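ORF14 (Streptomyces clavuligerus, PDB 2WPX) is a tandem GNAT protein of the clavulanic acid biosynthesis pathway that binds acetyl-CoA and probably acts as an acyltransferase. Local coordinates at residues Asp18-Gln23 with Asp61-Ser66; Ala107-Leu112 with Thr119-Thr124. One frame throughout, in Å; residues are numbered along the deposited sequence.

Contact 1: Asp18-Gln23 with Asp61-Ser66; sequences DETVGQ and DWVVRS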
loop_
_atom_site.group_PDB
_atom_site.type_symbol
_atom_site.label_atom_id
_atom_site.label_comp_id
_atom_site.label_asym_id
_atom_site.label_seq_id
_atom_site.Cartn_x
_atom_site.Cartn_y
_atom_site.Cartn_z
ATOM N N ASP A 18 0.781 -11.716 23.205
ATOM C CA ASP A 18 -0.609 -11.325 23.009
ATOM C C ASP A 18 -0.977 -10.000 23.674
ATOM O O ASP A 18 -1.678 -9.183 23.091
ATOM C CB ASP A 18 -1.574 -12.418 23.442
ATOM C CG ASP A 18 -1.510 -13.666 22.559
ATOM O OD1 ASP A 18 -2.549 -14.345 22.428
ATOM O OD2 ASP A 18 -0.448 -14.014 22.006
ATOM N N GLU A 19 -0.483 -9.780 24.880
ATOM C CA GLU A 19 -0.773 -8.554 25.614
ATOM C C GLU A 19 -0.293 -7.329 24.878
ATOM O O GLU A 19 -1.103 -6.417 24.661
ATOM C CB GLU A 19 -0.218 -8.573 27.048
ATOM C CG GLU A 19 -0.423 -7.231 27.789
ATOM C CD GLU A 19 -1.876 -7.036 28.278
ATOM O OE1 GLU A 19 -2.589 -6.188 27.665
ATOM O OE2 GLU A 19 -2.297 -7.714 29.285
ATOM N N THR A 20 0.995 -7.312 24.492
ATOM C CA THR A 20 1.569 -6.225 23.676
ATOM C C THR A 20 0.926 -6.120 22.274
ATOM O O THR A 20 0.628 -5.016 21.827
ATOM C CB THR A 20 3.142 -6.276 23.550
ATOM O OG1 THR A 20 3.714 -6.454 24.834
ATOM C CG2 THR A 20 3.704 -4.960 23.034
ATOM N N VAL A 21 0.687 -7.236 21.587
ATOM C CA VAL A 21 -0.019 -7.127 20.302
ATOM C C VAL A 21 -1.398 -6.508 20.434
ATOM O O VAL A 21 -1.755 -5.659 19.631
ATOM C CB VAL A 21 -0.207 -8.469 19.559
ATOM C CG1 VAL A 21 -0.984 -8.230 18.294
ATOM C CG2 VAL A 21 1.140 -9.093 19.242
ATOM N N GLY A 22 -2.173 -6.970 21.423
ATOM C CA GLY A 22 -3.492 -6.414 21.722
ATOM C C GLY A 22 -3.518 -4.901 21.905
ATOM O O GLY A 22 -4.355 -4.202 21.317
ATOM N N GLN A 23 -2.600 -4.401 22.731
ATOM C CA GLN A 23 -2.374 -2.953 22.864
ATOM C C GLN A 23 -2.007 -2.238 21.593
ATOM O O GLN A 23 -2.457 -1.149 21.359
ATOM C CB GLN A 23 -1.337 -2.634 23.977
ATOM C CG GLN A 23 -2.104 -2.511 25.321
ATOM C CD GLN A 23 -1.203 -2.370 26.526
ATOM O OE1 GLN A 23 -0.425 -1.421 26.610
ATOM N NE2 GLN A 23 -1.327 -3.295 27.475
ATOM N N ASP A 61 10.257 -4.461 14.422
ATOM C CA ASP A 61 9.020 -3.820 14.950
ATOM C C ASP A 61 9.111 -3.502 16.436
ATOM O O ASP A 61 9.526 -4.331 17.241
ATOM C CB ASP A 61 7.821 -4.730 14.704
ATOM C CG ASP A 61 7.590 -4.963 13.246
ATOM O OD1 ASP A 61 7.936 -4.025 12.496
ATOM O OD2 ASP A 61 7.099 -6.049 12.845
ATOM N N TRP A 62 8.734 -2.294 16.811
ATOM C CA TRP A 62 8.806 -1.906 18.205
ATOM C C TRP A 62 7.547 -1.199 18.696
ATOM O O TRP A 62 6.821 -0.554 17.923
ATOM C CB TRP A 62 9.958 -0.953 18.349
ATOM C CG TRP A 62 11.269 -1.615 18.112
ATOM C CD1 TRP A 62 11.851 -1.933 16.905
ATOM C CD2 TRP A 62 12.163 -2.037 19.118
ATOM N NE1 TRP A 62 13.082 -2.521 17.113
ATOM C CE2 TRP A 62 13.296 -2.610 18.465
ATOM C CE3 TRP A 62 12.143 -1.964 20.521
ATOM C CZ2 TRP A 62 14.379 -3.132 19.172
ATOM C CZ3 TRP A 62 13.226 -2.462 21.222
ATOM C CH2 TRP A 62 14.328 -3.052 20.546
ATOM N N VAL A 63 7.288 -1.310 19.991
ATOM C CA VAL A 63 6.390 -0.380 20.643
ATOM C C VAL A 63 7.100 0.447 21.691
ATOM O O VAL A 63 8.211 0.113 22.146
ATOM C CB VAL A 63 5.135 -1.074 21.258
ATOM C CG1 VAL A 63 4.251 -1.643 20.173
ATOM C CG2 VAL A 63 5.541 -2.114 22.294
ATOM N N VAL A 64 6.453 1.535 22.104
ATOM C CA VAL A 64 7.004 2.306 23.220
ATOM C C VAL A 64 5.964 2.376 24.354
ATOM O O VAL A 64 4.772 2.570 24.108
ATOM C CB VAL A 64 7.584 3.670 22.803
ATOM C CG1 VAL A 64 6.496 4.638 22.353
ATOM C CG2 VAL A 64 8.418 4.241 23.959
ATOM N N ARG A 65 6.418 2.145 25.576
ATOM C CA ARG A 65 5.523 2.129 26.707
ATOM C C ARG A 65 5.773 3.261 27.696
ATOM O O ARG A 65 6.902 3.746 27.897
ATOM C CB ARG A 65 5.596 0.776 27.417
ATOM C CG ARG A 65 5.136 -0.366 26.508
ATOM C CD ARG A 65 4.730 -1.573 27.307
ATOM N NE ARG A 65 5.846 -1.997 28.147
ATOM C CZ ARG A 65 6.181 -3.263 28.355
ATOM N NH1 ARG A 65 5.509 -4.270 27.776
ATOM N NH2 ARG A 65 7.223 -3.519 29.112
ATOM N N SER A 66 4.680 3.726 28.278
ATOM C CA SER A 66 4.786 4.748 29.295
ATOM C C SER A 66 3.893 4.306 30.436
ATOM O O SER A 66 2.684 4.124 30.256
ATOM C CB SER A 66 4.370 6.130 28.745
ATOM O OG SER A 66 4.409 7.126 29.751
#
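Thr20 meets Val63 and, more loosely, Arg65 where the first helix of a GNAT fold, 18-33, lies on a face of the sheet at strand 57-66. The contact shows how a single threonine can present a methyl to an apolar core while its hydroxyl turns back to the residue just ahead of its helix. The CA atoms of Thr20 and Val63 are 8.2 Å apart, and the CB of Thr20 is directed at the strand but still 5.0 Å from CG2 of Val63. Beyond CB the chain forks. With chi1 at -48°, CG2 lies anti to the backbone N and reaches the strand, meeting CG2 of Val63 at 3.5 Å, methyl to methyl. The other branch, OG1, lies beside the backbone N and is hydrogen-bonded to Asp17 OD1. The side chain of Arg65 crosses that of Thr20 at about a right angle; its NH1 stands 4.1 Å from Thr20 OG1, which sits at the guanidinium edge, near its plane, too far for a bond. The charge of Arg65 is met instead by Glu9 on the adjacent strand, through a salt bridge from NH2. Val63 also packs on Val11 and Val70 of the two flanking strands, whereas its neighbour Val64 turns to the other face of the sheet, against helix 101-115. One turn on from Glu19, Gln23 ties the helix to strand 69-79, its OE1 accepting from Val70 N. Its NE2 donates to Glu19 OE1 at 3.2 Å, approaching from above the carboxylate plane.

Contact 2: Ala107-Leu112 with Thr119-Thr124; sequences AHAREL and TTLTAT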
loop_
_atom_site.group_PDB
_atom_site.type_symbol
_atom_site.label_atom_id
_atom_site.label_comp_id
_atom_site.label_asym_id
_atom_site.label_seq_id
_atom_site.Cartn_x
_atom_site.Cartn_y
_atom_site.Cartn_z
ATOM N N ALA A 107 14.282 9.052 16.849
ATOM C CA ALA A 107 15.654 8.864 17.296
ATOM C C ALA A 107 15.972 7.378 17.404
ATOM O O ALA A 107 17.091 6.951 17.102
ATOM C CB ALA A 107 15.909 9.574 18.658
ATOM N N HIS A 108 15.004 6.598 17.864
ATOM C CA HIS A 108 15.150 5.154 17.929
ATOM C C HIS A 108 15.235 4.601 16.480
ATOM O O HIS A 108 16.110 3.789 16.165
ATOM C CB HIS A 108 13.992 4.555 18.764
ATOM C CG HIS A 108 14.112 3.089 19.035
ATOM N ND1 HIS A 108 13.172 2.178 18.602
ATOM C CD2 HIS A 108 15.048 2.367 19.697
ATOM C CE1 HIS A 108 13.531 0.959 18.951
ATOM N NE2 HIS A 108 14.671 1.041 19.610
ATOM N N ALA A 109 14.360 5.077 15.596
ATOM C CA ALA A 109 14.457 4.767 14.124
ATOM C C ALA A 109 15.860 4.940 13.506
ATOM O O ALA A 109 16.399 4.007 12.972
ATOM C CB ALA A 109 13.406 5.574 13.291
ATOM N N ARG A 110 16.459 6.114 13.639
ATOM C CA ARG A 110 17.833 6.326 13.182
ATOM C C ARG A 110 18.872 5.396 13.783
ATOM O O ARG A 110 19.790 4.932 13.063
ATOM C CB ARG A 110 18.229 7.803 13.334
ATOM C CG ARG A 110 17.255 8.615 12.491
ATOM C CD ARG A 110 17.418 10.078 12.642
ATOM N NE ARG A 110 18.773 10.496 12.381
ATOM C CZ ARG A 110 19.638 10.755 13.353
ATOM N NH1 ARG A 110 19.238 10.619 14.603
ATOM N NH2 ARG A 110 20.877 11.160 13.086
ATOM N N GLU A 111 18.711 5.095 15.066
ATOM C CA GLU A 111 19.529 4.078 15.724
ATOM C C GLU A 111 19.354 2.635 15.122
ATOM O O GLU A 111 20.352 1.919 14.901
ATOM C CB GLU A 111 19.190 4.070 17.208
ATOM C CG GLU A 111 20.093 3.235 18.064
ATOM C CD GLU A 111 20.005 3.672 19.532
ATOM O OE1 GLU A 111 18.981 3.355 20.196
ATOM O OE2 GLU A 111 20.969 4.327 20.021
ATOM N N LEU A 112 18.104 2.231 14.855
ATOM C CA LEU A 112 17.816 0.895 14.263
ATOM C C LEU A 112 18.358 0.834 12.828
ATOM O O LEU A 112 19.007 -0.131 12.450
ATOM C CB LEU A 112 16.323 0.593 14.263
ATOM C CG LEU A 112 15.688 0.325 15.633
ATOM C CD1 LEU A 112 14.157 0.105 15.435
ATOM C CD2 LEU A 112 16.392 -0.862 16.448
ATOM N N THR A 119 22.083 3.725 5.616
ATOM C CA THR A 119 22.469 5.108 5.563
ATOM C C THR A 119 21.249 6.057 5.588
ATOM O O THR A 119 21.361 7.226 6.017
ATOM C CB THR A 119 23.218 5.379 4.227
ATOM O OG1 THR A 119 24.370 4.533 4.172
ATOM C CG2 THR A 119 23.659 6.835 4.129
ATOM N N THR A 120 20.106 5.563 5.116
ATOM C CA THR A 120 18.977 6.444 4.776
ATOM C C THR A 120 17.644 5.899 5.353
ATOM O O THR A 120 17.370 4.683 5.333
ATOM C CB THR A 120 18.835 6.641 3.243
ATOM O OG1 THR A 120 19.954 7.360 2.729
ATOM C CG2 THR A 120 17.618 7.455 2.919
ATOM N N LEU A 121 16.842 6.812 5.886
ATOM C CA LEU A 121 15.535 6.464 6.404
ATOM C C LEU A 121 14.529 7.092 5.430
ATOM O O LEU A 121 14.713 8.226 4.998
ATOM C CB LEU A 121 15.418 7.082 7.758
ATOM C CG LEU A 121 14.910 6.326 8.961
ATOM C CD1 LEU A 121 15.051 4.790 8.916
ATOM C CD2 LEU A 121 15.598 6.948 10.163
ATOM N N THR A 122 13.523 6.332 5.001
ATOM C CA THR A 122 12.533 6.891 4.057
ATOM C C THR A 122 11.153 6.674 4.581
ATOM O O THR A 122 10.888 5.768 5.395
ATOM C CB THR A 122 12.612 6.340 2.587
ATOM O OG1 THR A 122 12.131 4.999 2.544
ATOM C CG2 THR A 122 14.037 6.383 2.009
ATOM N N ALA A 123 10.248 7.489 4.081
ATOM C CA ALA A 123 8.960 7.614 4.675
ATOM C C ALA A 123 7.935 8.121 3.678
ATOM O O ALA A 123 8.248 8.948 2.823
ATOM C CB ALA A 123 9.055 8.590 5.894
ATOM N N THR A 124 6.721 7.616 3.797
ATOM C CA THR A 124 5.585 8.159 3.105
ATOM C C THR A 124 4.715 9.034 4.055
ATOM O O THR A 124 4.270 8.590 5.113
ATOM C CB THR A 124 4.738 7.076 2.515
ATOM O OG1 THR A 124 5.569 6.232 1.718
ATOM C CG2 THR A 124 3.709 7.678 1.624
#
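The helical backbone at Arg110 comes within 7.2 Å of Leu121, CA to CA, where helix 101-115 packs on strand 120-127. Together with strand 84-92, which runs parallel to 120-127, these elements form the beta-alpha-beta unit of the GNAT fold, in which strand 84-92, the loop after it and the first turn of the helix carry acetyl-CoA-binding residues. The contact illustrates how one branched side chain of a strand can serve two successive helical residues. Leu121 points at the helix and touches it with a single branch, CD2. The CD2 methyl of Leu121 lies 3.9 Å from Ala109 C and 3.7 Å from Arg110 N, so in the model it lies against the Ala109-Arg110 peptide link. On one flank is CB of Ala109, 4.1 Å from CD2 of Leu121. The other flank is the aliphatic part of Arg110, which crosses the leucine at about a right angle. Here the modelled spacing of 3.3 Å between Arg110 CG and Leu121 CD2 is tight, and since chi1 of Leu121 (-133°) is far from a staggered value, the exact placing of this methyl is doubtful. Ala109 also packs on Leu74 of strand 69-79, and Leu121 on Ala85 of strand 84-92. The polar end of Arg110 has its partners elsewhere. Its chain runs extended as far as CD and bends at chi3 (54°), bringing the guanidinium to the end of strand 323-334, next to 120-127 in the sheet. There NE donates to the backbone O of Glu334, and NH2 makes a weak hydrogen bond to Gly336 O.

Overall arrangement
Both segments of contact 1 precede those of contact 2 along the chain, and the centres of the two contacts lie about 20 Å apart, yet they are joined through strand 57-66. Helix 18-33 packs on one face of that strand and helix 101-115 on the other. Trp62, next to Val63, faces helix 101-115, placing its NE1 3.3 Å from CD1 of Leu112 and its ring edge-to-face with that of His108. Contact 2 is the nearer to the cofactor: the side chain of Leu121 is about 8 Å from bound acetyl coenzyme A, which touches Ala123 of the same strand, whereas that of Val63 in contact 1 is about 13 Å away.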